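Local atomic coordinates of Serine/threonine protein kinase (Mycobacterium tuberculosis, PDB entry 4ESQ), a protein that probably phosphorylates serine and threonine residues of proteins with ATP as a membrane receptor kinase, of which this chain is the extracellular sensor domain. Residues N87-F93 against N164-N170; P139-D145 against C155-V161; S160-V165 against V188-N192. All coordinates share one frame; numbering follows the deposited sequence.

Contact 1: residues N87-F93 against N164-N170; sequences NQAVVAF and NVVVDVN
Phe93 and Asn164 close one end of this antiparallel strand pair. The carboxamide of Asn164 turns back on Phe93, its ND2 giving a hydrogen bond to Phe93 O (2.9 Å) that lies almost in the amide plane. Asn164 O accepts from Phe93 N in return and also sits at the edge of the Phe93 ring. Packing is tightest beside this end: CG2 of Val166 meets CE1 of the ring at 3.4 Å, approaching it obliquely. Val166 CG2 is anti to its carbonyl carbon, which aims it at Phe93. On the other face CG1 of Val165 lies 3.8 Å from Val90 CB. Paired backbone bonds at Val91-Val166, Ala89-Asp168 and Asn87-Asn170 run between the strands; the one from Ala89 N to Asp168 O is the most bent, at 134°. At the far end the backbone pairing stays tight but the side chains are looser. Asn87 CB, of a partly exposed residue, lies 4.3 Å from Asn170 CB, and a water accepts from ND2 of both. Arg157, Tyr62 and Ser57 hold the Asp168 carboxylate. Strand 69-76 flanks 84-92 and strand 154-162 flanks 165-173; helix 179-192 packs on Val90, Val167 and Val169, and helix 96-111 on Phe93 and Val166.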
ATOM      1  N   ASN A  87      -1.846  -3.589   5.114  1.00 10.97           N
ATOM      2  CA  ASN A  87      -2.828  -3.536   4.041  1.00 11.78           C
ATOM      3  C   ASN A  87      -2.048  -3.822   2.761  1.00 12.16           C
ATOM      4  O   ASN A  87      -1.167  -3.043   2.378  1.00 10.98           O
ATOM      5  CB  ASN A  87      -3.487  -2.155   3.970  1.00 12.14           C
ATOM      6  CG  ASN A  87      -4.674  -2.097   2.990  1.00 14.60           C
ATOM      7  OD1 ASN A  87      -4.908  -3.016   2.207  1.00 13.29           O
ATOM      8  ND2 ASN A  87      -5.421  -1.002   3.044  1.00 18.83           N
ATOM      9  N   GLN A  88      -2.341  -4.956   2.133  1.00  9.40           N
ATOM     10  CA  GLN A  88      -1.674  -5.339   0.893  1.00 10.26           C
ATOM     11  C   GLN A  88      -2.707  -5.462  -0.202  1.00 10.98           C
ATOM     12  O   GLN A  88      -3.768  -6.038   0.004  1.00 11.36           O
ATOM     13  CB  GLN A  88      -0.918  -6.666   1.048  1.00 11.23           C
ATOM     14  CG  GLN A  88      -1.718  -7.758   1.742  1.00  9.35           C
ATOM     15  CD  GLN A  88      -1.107  -9.143   1.554  1.00 12.72           C
ATOM     16  OE1 GLN A  88      -0.307  -9.372   0.649  1.00 11.35           O
ATOM     17  NE2 GLN A  88      -1.513 -10.075   2.394  1.00 10.59           N
ATOM     18  N   ALA A  89      -2.400  -4.908  -1.367  1.00  9.77           N
ATOM     19  CA  ALA A  89      -3.330  -4.962  -2.484  1.00 10.11           C
ATOM     20  C   ALA A  89      -2.593  -5.081  -3.805  1.00 12.76           C
ATOM     21  O   ALA A  89      -1.471  -4.587  -3.954  1.00 10.27           O
ATOM     22  CB  ALA A  89      -4.205  -3.723  -2.497  1.00  9.37           C
ATOM     23  N   VAL A  90      -3.245  -5.739  -4.759  1.00 10.05           N
ATOM     24  CA  VAL A  90      -2.775  -5.781  -6.136  1.00 10.07           C
ATOM     25  C   VAL A  90      -3.868  -5.257  -7.052  1.00 12.41           C
ATOM     26  O   VAL A  90      -5.061  -5.509  -6.846  1.00 10.72           O
ATOM     27  CB  VAL A  90      -2.354  -7.188  -6.555  1.00 10.05           C
ATOM     28  CG1 VAL A  90      -1.012  -7.527  -5.914  1.00 11.72           C
ATOM     29  CG2 VAL A  90      -3.417  -8.205  -6.146  1.00  9.77           C
ATOM     30  N   VAL A  91      -3.457  -4.519  -8.069  1.00 10.45           N
ATOM     31  CA  VAL A  91      -4.410  -3.850  -8.935  1.00  9.70           C
ATOM     32  C   VAL A  91      -4.082  -4.209 -10.377  1.00 11.52           C
ATOM     33  O   VAL A  91      -2.946  -4.015 -10.822  1.00 13.24           O
ATOM     34  CB  VAL A  91      -4.362  -2.322  -8.747  1.00 10.20           C
ATOM     35  CG1 VAL A  91      -5.388  -1.647  -9.651  1.00 12.22           C
ATOM     36  CG2 VAL A  91      -4.598  -1.946  -7.269  1.00 12.97           C
ATOM     37  N   ALA A  92      -5.065  -4.745 -11.094  1.00 11.05           N
ATOM     38  CA  ALA A  92      -4.865  -5.141 -12.487  1.00 11.44           C
ATOM     39  C   ALA A  92      -5.184  -3.986 -13.417  1.00 12.81           C
ATOM     40  O   ALA A  92      -6.123  -3.232 -13.181  1.00 14.25           O
ATOM     41  CB  ALA A  92      -5.732  -6.336 -12.837  1.00 13.26           C
ATOM     42  N   PHE A  93      -4.387  -3.867 -14.474  1.00 11.47           N
ATOM     43  CA  PHE A  93      -4.613  -2.902 -15.538  1.00  9.88           C
ATOM     44  C   PHE A  93      -4.643  -3.676 -16.849  1.00 13.74           C
ATOM     45  O   PHE A  93      -4.207  -4.813 -16.901  1.00 13.56           O
ATOM     46  CB  PHE A  93      -3.478  -1.882 -15.569  1.00 10.19           C
ATOM     47  CG  PHE A  93      -3.517  -0.906 -14.429  1.00 10.07           C
ATOM     48  CD1 PHE A  93      -3.023  -1.251 -13.179  1.00 12.89           C
ATOM     49  CD2 PHE A  93      -4.046   0.360 -14.617  1.00 11.95           C
ATOM     50  CE1 PHE A  93      -3.058  -0.344 -12.129  1.00 11.43           C
ATOM     51  CE2 PHE A  93      -4.090   1.271 -13.574  1.00 11.95           C
ATOM     52  CZ  PHE A  93      -3.592   0.915 -12.322  1.00 12.80           C
ATOM     53  N   ASN A 164       1.199  -6.347 -15.790  1.00 13.22           N
ATOM     54  CA  ASN A 164       0.096  -5.387 -15.791  1.00 15.22           C
ATOM     55  C   ASN A 164      -0.465  -5.139 -14.393  1.00 13.56           C
ATOM     56  O   ASN A 164      -1.599  -4.671 -14.251  1.00 12.68           O
ATOM     57  CB  ASN A 164      -1.043  -5.887 -16.682  1.00 15.30           C
ATOM     58  CG  ASN A 164      -1.595  -7.215 -16.211  1.00 15.94           C
ATOM     59  OD1 ASN A 164      -0.840  -8.128 -15.879  1.00 15.63           O
ATOM     60  ND2 ASN A 164      -2.917  -7.324 -16.158  1.00 13.60           N
ATOM     61  N   VAL A 165       0.319  -5.458 -13.367  1.00 11.38           N
ATOM     62  CA  VAL A 165      -0.194  -5.420 -11.998  1.00 12.66           C
ATOM     63  C   VAL A 165       0.567  -4.417 -11.146  1.00 11.51           C
ATOM     64  O   VAL A 165       1.792  -4.445 -11.095  1.00 13.70           O
ATOM     65  CB  VAL A 165      -0.095  -6.806 -11.320  1.00 11.56           C
ATOM     66  CG1 VAL A 165      -0.553  -6.743  -9.850  1.00 13.01           C
ATOM     67  CG2 VAL A 165      -0.900  -7.828 -12.089  1.00 12.61           C
ATOM     68  N   VAL A 166      -0.170  -3.530 -10.487  1.00 10.69           N
ATOM     69  CA  VAL A 166       0.414  -2.624  -9.506  1.00 11.60           C
ATOM     70  C   VAL A 166       0.292  -3.220  -8.103  1.00 10.81           C
ATOM     71  O   VAL A 166      -0.755  -3.741  -7.727  1.00 11.28           O
ATOM     72  CB  VAL A 166      -0.264  -1.245  -9.540  1.00 12.10           C
ATOM     73  CG1 VAL A 166       0.188  -0.407  -8.329  1.00 12.18           C
ATOM     74  CG2 VAL A 166       0.053  -0.536 -10.856  1.00 12.57           C
ATOM     75  N   VAL A 167       1.379  -3.164  -7.353  1.00 11.13           N
ATOM     76  CA  VAL A 167       1.431  -3.718  -6.013  1.00  8.95           C
ATOM     77  C   VAL A 167       1.406  -2.522  -5.069  1.00  9.08           C
ATOM     78  O   VAL A 167       2.207  -1.605  -5.216  1.00 11.68           O
ATOM     79  CB  VAL A 167       2.717  -4.529  -5.839  1.00  9.81           C
ATOM     80  CG1 VAL A 167       2.823  -5.100  -4.429  1.00 11.53           C
ATOM     81  CG2 VAL A 167       2.744  -5.645  -6.871  1.00 12.12           C
ATOM     82  N   ASP A 168       0.472  -2.518  -4.120  1.00  9.21           N
ATOM     83  CA  ASP A 168       0.220  -1.328  -3.311  1.00 12.13           C
ATOM     84  C   ASP A 168       0.111  -1.740  -1.854  1.00 11.75           C
ATOM     85  O   ASP A 168      -0.870  -2.375  -1.469  1.00 12.03           O
ATOM     86  CB  ASP A 168      -1.091  -0.681  -3.781  1.00 13.32           C
ATOM     87  CG  ASP A 168      -1.224   0.776  -3.376  1.00 15.08           C
ATOM     88  OD1 ASP A 168      -0.328   1.294  -2.686  1.00 15.78           O
ATOM     89  OD2 ASP A 168      -2.242   1.404  -3.761  1.00 14.73           O
ATOM     90  N   VAL A 169       1.112  -1.382  -1.053  1.00  9.42           N
ATOM     91  CA  VAL A 169       1.244  -1.916   0.310  1.00 10.12           C
ATOM     92  C   VAL A 169       1.445  -0.849   1.389  1.00 11.37           C
ATOM     93  O   VAL A 169       2.222   0.094   1.218  1.00 10.35           O
ATOM     94  CB  VAL A 169       2.430  -2.893   0.377  1.00 10.97           C
ATOM     95  CG1 VAL A 169       2.609  -3.439   1.795  1.00 12.75           C
ATOM     96  CG2 VAL A 169       2.247  -4.037  -0.635  1.00 10.78           C
ATOM     97  N   ASN A 170       0.755  -1.016   2.516  1.00 10.95           N
ATOM     98  CA  ASN A 170       0.957  -0.168   3.684  1.00 11.70           C
ATOM     99  C   ASN A 170       1.240  -1.083   4.853  1.00 12.01           C
ATOM    100  O   ASN A 170       0.443  -1.987   5.143  1.00 14.86           O
ATOM    101  CB  ASN A 170      -0.297   0.674   3.953  1.00 12.63           C
ATOM    102  CG  ASN A 170      -0.019   1.887   4.836  1.00 15.97           C
ATOM    103  OD1 ASN A 170       1.132   2.274   5.045  1.00 13.60           O
ATOM    104  ND2 ASN A 170      -1.078   2.503   5.337  1.00 13.07           N
TER
HETATM  105  O   HOH W   1      -3.781   1.744   3.822  1.00  7.58           O

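Contact 2: residues P139-D145 against C155-V161; sequences PTITVID and CQRAMSV
Thr140 and Ser160 join hydroxyl to hydroxyl, OG1 to OG at 2.7 Å, just where the regular pairing of this beta hairpin ends. Ser160 OG stands anti to its own backbone N (chi1 -160°), bringing it against the threonine oxygen. Beyond them the antiparallel ladder runs through three hydrogen-bonded pairs, Ile141-Met159, Val143-Arg157 and Asp145-Cys155, each closed by two backbone bonds. Between these rungs alpha carbons press on carbonyls, most closely Thr142 CA on Arg157 O at 3.0 Å. With CG between its backbone N and carbonyl carbon (chi1 41°), Asp145 brings OD1 to 3.0 Å from Cys155 CB, while its OD2 stays 6.0 Å from Arg157 NE. That guanidinium is instead taken up by Asp168, Gly52 and Val169. A water ties Thr142 OG1 (2.8 Å) to Gln156 NE2, whose other partner is Asn178. Packing follows the two faces. Ile141 and Met159 lie side by side and point the same way, CG1 to CB at 3.9 Å, while on the opposite face Thr142 CG2 touches Ala158 CB at 3.7 Å and Ile144 CG1 rests on Gln156 CG. Pro139, after a cis peptide bond, sets its CB against Val161 CG1. Cys155 continues into a disulfide with Cys172 of strand 165-173. That strand flanks the hairpin on one side and strand 125-131 on the other, while helix 96-111 covers the face carrying Arg157 and Met159.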
ATOM      1  N   PRO A 139      11.306  -0.335 -10.388  1.00 16.11           N
ATOM      2  CA  PRO A 139      10.153   0.557 -10.516  1.00 14.87           C
ATOM      3  C   PRO A 139       9.413   0.700  -9.193  1.00 17.13           C
ATOM      4  O   PRO A 139       8.199   0.898  -9.186  1.00 19.60           O
ATOM      5  CB  PRO A 139       9.271  -0.203 -11.498  1.00 15.34           C
ATOM      6  CG  PRO A 139       9.497  -1.620 -11.142  1.00 15.48           C
ATOM      7  CD  PRO A 139      10.937  -1.733 -10.676  1.00 16.78           C
ATOM      8  N   THR A 140      10.127   0.570  -8.086  1.00 15.60           N
ATOM      9  CA  THR A 140       9.491   0.570  -6.769  1.00 16.95           C
ATOM     10  C   THR A 140       9.686   1.912  -6.091  1.00 17.00           C
ATOM     11  O   THR A 140      10.757   2.521  -6.186  1.00 17.77           O
ATOM     12  CB  THR A 140      10.079  -0.536  -5.856  1.00 17.01           C
ATOM     13  OG1 THR A 140       9.881  -1.823  -6.455  1.00 18.10           O
ATOM     14  CG2 THR A 140       9.413  -0.520  -4.475  1.00 17.36           C
ATOM     15  N   ILE A 141       8.651   2.381  -5.408  1.00 11.64           N
ATOM     16  CA  ILE A 141       8.786   3.548  -4.551  1.00 11.43           C
ATOM     17  C   ILE A 141       8.349   3.194  -3.126  1.00 11.92           C
ATOM     18  O   ILE A 141       7.420   2.413  -2.928  1.00 12.54           O
ATOM     19  CB  ILE A 141       7.957   4.742  -5.066  1.00 11.39           C
ATOM     20  CG1 ILE A 141       6.502   4.323  -5.264  1.00 10.82           C
ATOM     21  CG2 ILE A 141       8.560   5.315  -6.358  1.00 13.06           C
ATOM     22  CD1 ILE A 141       5.596   5.459  -5.714  1.00 13.55           C
ATOM     23  N   THR A 142       9.020   3.772  -2.133  1.00 14.01           N
ATOM     24  CA  THR A 142       8.612   3.595  -0.745  1.00  9.50           C
ATOM     25  C   THR A 142       8.720   4.921  -0.010  1.00  9.84           C
ATOM     26  O   THR A 142       9.493   5.799  -0.395  1.00 11.71           O
ATOM     27  CB  THR A 142       9.477   2.562   0.016  1.00 14.90           C
ATOM     28  OG1 THR A 142      10.827   3.034   0.106  1.00 14.92           O
ATOM     29  CG2 THR A 142       9.452   1.200  -0.679  1.00 16.08           C
ATOM     30  N   VAL A 143       7.948   5.060   1.054  1.00 12.06           N
ATOM     31  CA  VAL A 143       8.074   6.220   1.926  1.00 12.63           C
ATOM     32  C   VAL A 143       7.547   5.844   3.296  1.00 12.60           C
ATOM     33  O   VAL A 143       6.571   5.100   3.404  1.00 14.21           O
ATOM     34  CB  VAL A 143       7.331   7.475   1.365  1.00 11.11           C
ATOM     35  CG1 VAL A 143       5.821   7.250   1.346  1.00 13.53           C
ATOM     36  CG2 VAL A 143       7.677   8.725   2.189  1.00 13.30           C
ATOM     37  N   ILE A 144       8.211   6.335   4.339  1.00 13.29           N
ATOM     38  CA  ILE A 144       7.768   6.098   5.705  1.00 11.38           C
ATOM     39  C   ILE A 144       7.049   7.329   6.245  1.00 12.81           C
ATOM     40  O   ILE A 144       7.527   8.450   6.095  1.00 14.40           O
ATOM     41  CB  ILE A 144       8.959   5.720   6.607  1.00 19.32           C
ATOM     42  CG1 ILE A 144       9.496   4.346   6.206  1.00 15.34           C
ATOM     43  CG2 ILE A 144       8.547   5.701   8.066  1.00 15.85           C
ATOM     44  CD1 ILE A 144      10.807   4.013   6.864  1.00 17.14           C
ATOM     45  N   ASP A 145       5.880   7.124   6.838  1.00 13.20           N
ATOM     46  CA  ASP A 145       5.178   8.229   7.479  1.00 16.98           C
ATOM     47  C   ASP A 145       5.011   7.939   8.961  1.00 16.32           C
ATOM     48  O   ASP A 145       4.839   6.797   9.367  1.00 15.32           O
ATOM     49  CB  ASP A 145       3.834   8.506   6.815  1.00 18.00           C
ATOM     50  CG  ASP A 145       3.105   7.253   6.449  1.00 23.23           C
ATOM     51  OD1 ASP A 145       3.086   6.325   7.283  1.00 35.01           O
ATOM     52  OD2 ASP A 145       2.570   7.183   5.320  1.00 25.06           O
ATOM     53  N   CYS A 155       4.156   4.039   9.505  1.00 11.40           N
ATOM     54  CA  CYS A 155       3.781   3.163   8.395  1.00 10.61           C
ATOM     55  C   CYS A 155       4.793   3.322   7.285  1.00 14.23           C
ATOM     56  O   CYS A 155       5.289   4.418   7.049  1.00 16.70           O
ATOM     57  CB  CYS A 155       2.398   3.509   7.852  1.00 16.02           C
ATOM     58  SG  CYS A 155       1.036   3.255   8.997  1.00 15.62           S
ATOM     59  N   GLN A 156       5.116   2.228   6.605  1.00 11.38           N
ATOM     60  CA  GLN A 156       5.829   2.354   5.341  1.00 11.70           C
ATOM     61  C   GLN A 156       4.885   2.037   4.197  1.00 12.92           C
ATOM     62  O   GLN A 156       4.197   1.005   4.207  1.00 10.69           O
ATOM     63  CB  GLN A 156       7.049   1.439   5.261  1.00 13.66           C
ATOM     64  CG  GLN A 156       7.882   1.697   3.995  1.00 12.46           C
ATOM     65  CD  GLN A 156       8.933   0.634   3.738  1.00 13.36           C
ATOM     66  OE1 GLN A 156       8.683  -0.552   3.939  1.00 13.10           O
ATOM     67  NE2 GLN A 156      10.116   1.057   3.281  1.00 13.15           N
ATOM     68  N   ARG A 157       4.831   2.947   3.228  1.00 12.47           N
ATOM     69  CA  ARG A 157       4.106   2.708   1.986  1.00 13.06           C
ATOM     70  C   ARG A 157       5.086   2.146   0.962  1.00 11.37           C
ATOM     71  O   ARG A 157       6.235   2.591   0.879  1.00 12.27           O
ATOM     72  CB  ARG A 157       3.497   4.013   1.456  1.00 13.12           C
ATOM     73  CG  ARG A 157       2.307   4.539   2.263  1.00 12.14           C
ATOM     74  CD  ARG A 157       1.030   3.775   1.952  1.00 16.35           C
ATOM     75  NE  ARG A 157       0.423   4.145   0.671  1.00 16.41           N
ATOM     76  CZ  ARG A 157       0.391   3.362  -0.403  1.00 11.90           C
ATOM     77  NH1 ARG A 157       0.961   2.154  -0.372  1.00 12.66           N
ATOM     78  NH2 ARG A 157      -0.205   3.784  -1.515  1.00 11.31           N
ATOM     79  N   ALA A 158       4.647   1.163   0.186  1.00 10.04           N
ATOM     80  CA  ALA A 158       5.460   0.690  -0.930  1.00 10.64           C
ATOM     81  C   ALA A 158       4.560   0.455  -2.124  1.00 10.19           C
ATOM     82  O   ALA A 158       3.459  -0.082  -1.988  1.00 12.78           O
ATOM     83  CB  ALA A 158       6.193  -0.588  -0.569  1.00 12.18           C
ATOM     84  N   MET A 159       5.028   0.864  -3.294  1.00  9.86           N
ATOM     85  CA  MET A 159       4.308   0.575  -4.526  1.00  9.70           C
ATOM     86  C   MET A 159       5.296   0.085  -5.557  1.00 12.38           C
ATOM     87  O   MET A 159       6.406   0.608  -5.665  1.00 12.51           O
ATOM     88  CB  MET A 159       3.583   1.817  -5.054  1.00 10.84           C
ATOM     89  CG  MET A 159       2.848   1.587  -6.372  1.00 11.17           C
ATOM     90  SD  MET A 159       1.915   3.040  -6.913  1.00 14.62           S
ATOM     91  CE  MET A 159       0.663   3.127  -5.632  1.00 17.03           C
ATOM     92  N   SER A 160       4.892  -0.930  -6.303  1.00  9.96           N
ATOM     93  CA  SER A 160       5.711  -1.416  -7.404  1.00 11.67           C
ATOM     94  C   SER A 160       4.796  -1.877  -8.527  1.00 11.56           C
ATOM     95  O   SER A 160       3.563  -1.820  -8.416  1.00 10.73           O
ATOM     96  CB  SER A 160       6.629  -2.553  -6.943  1.00 14.11           C
ATOM     97  OG  SER A 160       7.728  -2.730  -7.843  1.00 14.38           O
ATOM     98  N   VAL A 161       5.401  -2.329  -9.617  1.00 11.85           N
ATOM     99  CA  VAL A 161       4.643  -2.821 -10.750  1.00 10.52           C
ATOM    100  C   VAL A 161       5.421  -3.960 -11.373  1.00 11.77           C
ATOM    101  O   VAL A 161       6.652  -3.916 -11.451  1.00 13.92           O
ATOM    102  CB  VAL A 161       4.387  -1.713 -11.788  1.00 12.27           C
ATOM    103  CG1 VAL A 161       5.662  -0.912 -12.037  1.00 15.58           C
ATOM    104  CG2 VAL A 161       3.840  -2.297 -13.092  1.00 14.57           C
TER
HETATM  105  O   HOH W   2      11.042   4.034   2.757  1.00 13.10           O

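Contact 3: residues S160-V165 against V188-N192; sequences SVANNV and VDKVN
Val191 rests on Ala162, methyl against methyl, where the last turn of the C-terminal helix meets the end of strand 154-162. From its CB, 4.0 Å from Ala162 CB, the valine side chain divides. The CG1 branch stands anti to the backbone N (chi1 171°) and reaches Ala162, 3.6 Å from CB and equally close to the carbonyl O, and lies 3.9 Å from Asn163 CB. The CG2 branch turns instead to Val165 and approaches its CG1 at 4.3 Å. One isopropyl group thus spans the type II' turn from Ala162 to Val165, touching the residues at both its ends and Asn163 within it. The turn is closed by two backbone hydrogen bonds of its own, Ala162 N to Val165 O and Val165 N to Ala162 O.

One helical turn earlier, Val188 uses both methyls: CG1 packs on Ala162 CB at 4.0 Å and CG2 reaches Ser160, meeting its CB and its OG, which is hydrogen-bonded to Thr140. Asn192 OD1 lies beside the Ala162 methyl. No direct hydrogen bond crosses the contact. The polar link is a water, which accepts from Asn163 ND2 and donates to Val191 O, both at 2.8 Å; the same ND2 also holds Gln3 O of the N-terminal segment. The axes of helix 188-192 and strand 160-162 run nearly parallel, 11° apart and 8.5 Å from each other. The last turn of helix 179-192 packs beside the turn joining strands 154-162 and 165-173, while Val161, pointing away from it, packs on helix 96-111.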
ATOM      1  N   SER A 160       4.892  -0.930  -6.303  1.00  9.96           N
ATOM      2  CA  SER A 160       5.711  -1.416  -7.404  1.00 11.67           C
ATOM      3  C   SER A 160       4.796  -1.877  -8.527  1.00 11.56           C
ATOM      4  O   SER A 160       3.563  -1.820  -8.416  1.00 10.73           O
ATOM      5  CB  SER A 160       6.629  -2.553  -6.943  1.00 14.11           C
ATOM      6  OG  SER A 160       7.728  -2.730  -7.843  1.00 14.38           O
ATOM      7  N   VAL A 161       5.401  -2.329  -9.617  1.00 11.85           N
ATOM      8  CA  VAL A 161       4.643  -2.821 -10.750  1.00 10.52           C
ATOM      9  C   VAL A 161       5.421  -3.960 -11.373  1.00 11.77           C
ATOM     10  O   VAL A 161       6.652  -3.916 -11.451  1.00 13.92           O
ATOM     11  CB  VAL A 161       4.387  -1.713 -11.788  1.00 12.27           C
ATOM     12  CG1 VAL A 161       5.662  -0.912 -12.037  1.00 15.58           C
ATOM     13  CG2 VAL A 161       3.840  -2.297 -13.092  1.00 14.57           C
ATOM     14  N   ALA A 162       4.694  -4.992 -11.779  1.00 13.30           N
ATOM     15  CA  ALA A 162       5.260  -6.082 -12.561  1.00 12.59           C
ATOM     16  C   ALA A 162       4.173  -6.508 -13.538  1.00 14.50           C
ATOM     17  O   ALA A 162       3.008  -6.613 -13.158  1.00 11.71           O
ATOM     18  CB  ALA A 162       5.657  -7.229 -11.671  1.00 13.64           C
ATOM     19  N   ASN A 163       4.543  -6.737 -14.794  1.00 14.20           N
ATOM     20  CA  ASN A 163       3.544  -7.052 -15.809  1.00 12.60           C
ATOM     21  C   ASN A 163       2.475  -5.957 -15.793  1.00 14.97           C
ATOM     22  O   ASN A 163       2.812  -4.773 -15.784  1.00 15.03           O
ATOM     23  CB  ASN A 163       2.931  -8.438 -15.556  1.00 13.24           C
ATOM     24  CG  ASN A 163       2.417  -9.095 -16.827  1.00 18.13           C
ATOM     25  OD1 ASN A 163       2.136  -8.419 -17.820  1.00 15.13           O
ATOM     26  ND2 ASN A 163       2.278 -10.422 -16.797  1.00 13.51           N
ATOM     27  N   ASN A 164       1.199  -6.347 -15.790  1.00 13.22           N
ATOM     28  CA  ASN A 164       0.096  -5.387 -15.791  1.00 15.22           C
ATOM     29  C   ASN A 164      -0.465  -5.139 -14.393  1.00 13.56           C
ATOM     30  O   ASN A 164      -1.599  -4.671 -14.251  1.00 12.68           O
ATOM     31  CB  ASN A 164      -1.043  -5.887 -16.682  1.00 15.30           C
ATOM     32  CG  ASN A 164      -1.595  -7.215 -16.211  1.00 15.94           C
ATOM     33  OD1 ASN A 164      -0.840  -8.128 -15.879  1.00 15.63           O
ATOM     34  ND2 ASN A 164      -2.917  -7.324 -16.158  1.00 13.60           N
ATOM     35  N   VAL A 165       0.319  -5.458 -13.367  1.00 11.38           N
ATOM     36  CA  VAL A 165      -0.194  -5.420 -11.998  1.00 12.66           C
ATOM     37  C   VAL A 165       0.567  -4.417 -11.146  1.00 11.51           C
ATOM     38  O   VAL A 165       1.792  -4.445 -11.095  1.00 13.70           O
ATOM     39  CB  VAL A 165      -0.095  -6.806 -11.320  1.00 11.56           C
ATOM     40  CG1 VAL A 165      -0.553  -6.743  -9.850  1.00 13.01           C
ATOM     41  CG2 VAL A 165      -0.900  -7.828 -12.089  1.00 12.61           C
ATOM     42  N   VAL A 188       5.720  -9.114  -5.989  1.00 10.84           N
ATOM     43  CA  VAL A 188       6.260  -9.017  -7.341  1.00  8.96           C
ATOM     44  C   VAL A 188       6.804 -10.372  -7.800  1.00 12.23           C
ATOM     45  O   VAL A 188       6.623 -10.755  -8.957  1.00 13.05           O
ATOM     46  CB  VAL A 188       7.356  -7.952  -7.425  1.00 10.45           C
ATOM     47  CG1 VAL A 188       8.212  -8.145  -8.670  1.00 17.54           C
ATOM     48  CG2 VAL A 188       6.742  -6.557  -7.375  1.00 13.09           C
ATOM     49  N   ASP A 189       7.455 -11.104  -6.896  1.00 11.87           N
ATOM     50  CA  ASP A 189       7.946 -12.443  -7.243  1.00 13.67           C
ATOM     51  C   ASP A 189       6.789 -13.367  -7.627  1.00 15.01           C
ATOM     52  O   ASP A 189       6.929 -14.211  -8.515  1.00 13.93           O
ATOM     53  CB  ASP A 189       8.749 -13.067  -6.097  1.00 14.88           C
ATOM     54  CG  ASP A 189      10.119 -12.435  -5.922  1.00 16.75           C
ATOM     55  OD1 ASP A 189      10.635 -11.832  -6.879  1.00 20.19           O
ATOM     56  OD2 ASP A 189      10.691 -12.562  -4.820  1.00 22.68           O
ATOM     57  N   LYS A 190       5.649 -13.219  -6.954  1.00 13.38           N
ATOM     58  CA  LYS A 190       4.477 -14.025  -7.299  1.00 12.23           C
ATOM     59  C   LYS A 190       3.916 -13.624  -8.663  1.00 12.45           C
ATOM     60  O   LYS A 190       3.471 -14.479  -9.427  1.00 13.97           O
ATOM     61  CB  LYS A 190       3.397 -13.946  -6.211  1.00 11.39           C
ATOM     62  CG  LYS A 190       3.823 -14.603  -4.888  1.00 11.95           C
ATOM     63  CD  LYS A 190       2.643 -14.800  -3.939  1.00 12.58           C
ATOM     64  CE  LYS A 190       3.106 -15.387  -2.590  1.00 12.46           C
ATOM     65  NZ  LYS A 190       1.944 -15.652  -1.692  1.00 16.46           N
ATOM     66  N   VAL A 191       3.935 -12.330  -8.981  1.00 11.45           N
ATOM     67  CA  VAL A 191       3.493 -11.894 -10.309  1.00 11.36           C
ATOM     68  C   VAL A 191       4.397 -12.523 -11.361  1.00 13.58           C
ATOM     69  O   VAL A 191       3.930 -13.039 -12.385  1.00 16.54           O
ATOM     70  CB  VAL A 191       3.556 -10.356 -10.479  1.00 10.71           C
ATOM     71  CG1 VAL A 191       3.299  -9.971 -11.935  1.00 12.31           C
ATOM     72  CG2 VAL A 191       2.572  -9.669  -9.552  1.00 12.79           C
ATOM     73  N   ASN A 192       5.700 -12.481 -11.105  1.00 12.71           N
ATOM     74  CA  ASN A 192       6.675 -12.959 -12.079  1.00 17.49           C
ATOM     75  C   ASN A 192       6.483 -14.426 -12.428  1.00 16.75           C
ATOM     76  O   ASN A 192       6.795 -14.851 -13.540  1.00 15.69           O
ATOM     77  CB  ASN A 192       8.105 -12.737 -11.580  1.00 19.18           C
ATOM     78  CG  ASN A 192       8.519 -11.277 -11.611  1.00 19.90           C
ATOM     79  OD1 ASN A 192       7.943 -10.472 -12.339  1.00 23.30           O
ATOM     80  ND2 ASN A 192       9.540 -10.940 -10.837  1.00 23.37           N
TER
HETATM   81  O   HOH W   3       3.591 -12.264 -15.087  1.00 22.01           O

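All three contacts draw on the central antiparallel sheet of the PknH-like extracellular domain, in the strand order 84-92, 165-173, 154-162, 141-147. Contact 1 joins the first two of these strands and contact 2 the last two, their centres about 11 Å apart; the salt bridge from Asp168 to Arg157 links them between the adjacent strands 165-173 and 154-162. Contact 3, with its centre about 9 Å from that of contact 1 and 14 Å from that of contact 2, shares residues with both. Along the chain contact 2 falls within the span of contact 1; contact 3 begins where contact 2 ends and crosses contact 1, their segments alternating. Strand 84-92 is thereby brought beside a run of consecutive strands, and the C-terminal helix packs against the same sheet.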